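Local coordinates for protein cytochrome C' (Allochromatium vinosum, PDB 1BBH) that carries a high-spin heme c without a sixth iron ligand and has electron transfer activity, although its exact physiological function is not known, at residues A[44-49]-A[96-101]. Numbering follows the deposited sequence.
Sequences NVIAAI and NTLAEV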
ATOM      1  N   ASN A  44       6.145  -3.965   7.961  1.00 10.76           N
ATOM      2  CA  ASN A  44       6.317  -2.558   7.752  1.00 12.54           C
ATOM      3  C   ASN A  44       5.282  -1.984   6.828  1.00 12.88           C
ATOM      4  O   ASN A  44       4.814  -0.836   7.029  1.00 14.01           O
ATOM      5  CB  ASN A  44       7.724  -2.274   7.203  1.00 14.51           C
ATOM      6  CG  ASN A  44       8.737  -2.295   8.318  1.00 14.53           C
ATOM      7  OD1 ASN A  44       8.462  -2.266   9.518  1.00 17.94           O
ATOM      8  ND2 ASN A  44       9.990  -2.307   7.931  1.00 18.98           N
ATOM      9  N   VAL A  45       4.828  -2.768   5.849  1.00 11.22           N
ATOM     10  CA  VAL A  45       3.826  -2.230   4.960  1.00 12.57           C
ATOM     11  C   VAL A  45       2.500  -2.143   5.721  1.00 11.54           C
ATOM     12  O   VAL A  45       1.752  -1.198   5.543  1.00  9.44           O
ATOM     13  CB  VAL A  45       3.693  -3.125   3.721  1.00 14.33           C
ATOM     14  CG1 VAL A  45       2.491  -2.767   2.866  1.00 18.18           C
ATOM     15  CG2 VAL A  45       4.997  -2.979   2.928  1.00 13.08           C
ATOM     16  N   ILE A  46       2.187  -3.086   6.584  1.00 11.13           N
ATOM     17  CA  ILE A  46       0.865  -3.056   7.231  1.00 13.78           C
ATOM     18  C   ILE A  46       0.759  -1.869   8.216  1.00 14.70           C
ATOM     19  O   ILE A  46      -0.273  -1.141   8.245  1.00 14.52           O
ATOM     20  CB  ILE A  46       0.629  -4.455   7.901  1.00 12.13           C
ATOM     21  CG1 ILE A  46       0.432  -5.548   6.792  1.00 10.58           C
ATOM     22  CG2 ILE A  46      -0.657  -4.411   8.782  1.00 12.66           C
ATOM     23  CD1 ILE A  46       0.822  -6.925   7.375  1.00 15.37           C
ATOM     24  N   ALA A  47       1.835  -1.683   9.017  1.00 14.48           N
ATOM     25  CA  ALA A  47       1.964  -0.518   9.881  1.00 14.19           C
ATOM     26  C   ALA A  47       1.887   0.784   9.058  1.00 14.73           C
ATOM     27  O   ALA A  47       1.157   1.733   9.425  1.00 13.74           O
ATOM     28  CB  ALA A  47       3.285  -0.602  10.630  1.00 12.09           C
ATOM     29  N   ALA A  48       2.547   0.920   7.904  1.00 13.53           N
ATOM     30  CA  ALA A  48       2.468   2.163   7.125  1.00 15.70           C
ATOM     31  C   ALA A  48       1.060   2.403   6.527  1.00 14.52           C
ATOM     32  O   ALA A  48       0.520   3.529   6.563  1.00 16.01           O
ATOM     33  CB  ALA A  48       3.489   2.173   5.957  1.00 14.09           C
ATOM     34  N   ILE A  49       0.365   1.349   6.074  1.00 14.53           N
ATOM     35  CA  ILE A  49      -0.964   1.580   5.550  1.00 14.28           C
ATOM     36  C   ILE A  49      -1.961   1.818   6.695  1.00 15.03           C
ATOM     37  O   ILE A  49      -2.831   2.702   6.566  1.00 15.36           O
ATOM     38  CB  ILE A  49      -1.353   0.411   4.681  1.00 13.32           C
ATOM     39  CG1 ILE A  49      -0.343   0.448   3.498  1.00 10.85           C
ATOM     40  CG2 ILE A  49      -2.824   0.513   4.210  1.00 14.45           C
ATOM     41  CD1 ILE A  49      -0.665  -0.653   2.512  1.00 16.79           C
ATOM     42  N   ASN A  96       1.189  -1.501  14.639  1.00 15.93           N
ATOM     43  CA  ASN A  96       2.440  -0.998  15.139  1.00 17.07           C
ATOM     44  C   ASN A  96       3.191  -2.024  15.972  1.00 18.29           C
ATOM     45  O   ASN A  96       4.417  -2.161  15.814  1.00 16.45           O
ATOM     46  CB  ASN A  96       2.231   0.246  15.984  1.00 20.87           C
ATOM     47  CG  ASN A  96       1.795   1.485  15.220  1.00 22.67           C
ATOM     48  OD1 ASN A  96       1.241   2.406  15.845  1.00 27.31           O
ATOM     49  ND2 ASN A  96       2.076   1.653  13.936  1.00 21.22           N
ATOM     50  N   THR A  97       2.507  -2.772  16.835  1.00 16.99           N
ATOM     51  CA  THR A  97       3.189  -3.841  17.546  1.00 18.40           C
ATOM     52  C   THR A  97       3.730  -4.927  16.596  1.00 16.36           C
ATOM     53  O   THR A  97       4.826  -5.448  16.857  1.00 16.41           O
ATOM     54  CB  THR A  97       2.214  -4.471  18.599  1.00 18.40           C
ATOM     55  OG1 THR A  97       1.831  -3.396  19.482  1.00 18.95           O
ATOM     56  CG2 THR A  97       2.870  -5.650  19.363  1.00 15.37           C
ATOM     57  N   LEU A  98       3.042  -5.315  15.529  1.00 16.37           N
ATOM     58  CA  LEU A  98       3.579  -6.331  14.620  1.00 15.86           C
ATOM     59  C   LEU A  98       4.912  -5.859  14.026  1.00 16.59           C
ATOM     60  O   LEU A  98       5.842  -6.664  13.915  1.00 15.69           O
ATOM     61  CB  LEU A  98       2.632  -6.608  13.428  1.00 14.35           C
ATOM     62  CG  LEU A  98       2.452  -7.915  12.649  1.00 15.04           C
ATOM     63  CD1 LEU A  98       2.144  -7.488  11.278  1.00 16.66           C
ATOM     64  CD2 LEU A  98       3.559  -8.885  12.835  1.00 14.06           C
ATOM     65  N   ALA A  99       5.003  -4.580  13.671  1.00 16.22           N
ATOM     66  CA  ALA A  99       6.184  -3.991  13.054  1.00 15.99           C
ATOM     67  C   ALA A  99       7.308  -4.026  14.068  1.00 18.14           C
ATOM     68  O   ALA A  99       8.453  -4.406  13.753  1.00 17.24           O
ATOM     69  CB  ALA A  99       5.942  -2.545  12.673  1.00 11.84           C
ATOM     70  N   GLU A 100       7.020  -3.714  15.322  1.00 16.78           N
ATOM     71  CA  GLU A 100       8.041  -3.775  16.359  1.00 18.44           C
ATOM     72  C   GLU A 100       8.526  -5.181  16.627  1.00 17.77           C
ATOM     73  O   GLU A 100       9.720  -5.375  16.767  1.00 19.29           O
ATOM     74  CB  GLU A 100       7.545  -3.235  17.704  1.00 17.42           C
ATOM     75  CG  GLU A 100       7.268  -1.774  17.722  1.00 25.84           C
ATOM     76  CD  GLU A 100       6.668  -1.282  19.040  1.00 43.08           C
ATOM     77  OE1 GLU A 100       6.967  -1.825  20.117  1.00 41.71           O
ATOM     78  OE2 GLU A 100       5.882  -0.333  18.962  1.00 52.82           O
ATOM     79  N   VAL A 101       7.675  -6.200  16.716  1.00 18.69           N
ATOM     80  CA  VAL A 101       8.156  -7.534  17.036  1.00 18.83           C
ATOM     81  C   VAL A 101       8.755  -8.190  15.790  1.00 18.33           C
ATOM     82  O   VAL A 101       9.624  -9.048  15.907  1.00 19.40           O
ATOM     83  CB  VAL A 101       7.027  -8.474  17.643  1.00 17.53           C
ATOM     84  CG1 VAL A 101       6.423  -7.749  18.852  1.00 22.23           C
ATOM     85  CG2 VAL A 101       5.976  -8.834  16.696  1.00 21.24           C
TER
HETATM   86  O   HOH W   1       9.592  -4.784  11.294  0.75 30.45           O
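A47 and A99 meet at the centre of an antiparallel helix-helix contact in the four-helix bundle of cytochrome c', where helix 36-50 packs against helix 81-102. The axes of the two short segments approach to 8.2 Å, their N-to-C directions 151° apart, and alanines at the crossing suit so close an approach: the A47 and A99 methyl groups both point across the interface, with A47 CB 3.9 Å from A99 CB. Larger apolar side chains suit the inner flank, where I46 and L98 are buried. I46 CD1 lies 4.2 Å from L98 CD1, the two side chains lying aslant of one another. I46 also touches M23 and I26 of helix 5-31 and its side chain comes within about 4 Å of the heme, while L98 rests on A113 and V117 of helix 107-128, so this pair ties the contact into the bundle interior. Asparagines suit the more open margin, since they can pack and still bond. The ND2 of N96 passes 4.2 Å from A47 CB and donates to OD1 of N51. No direct hydrogen bond joins the segments; instead N44 OD1, 4.0 Å from A99 CB, shares with A99 O one water that donates to both, at 3.3 Å and 2.7 Å respectively.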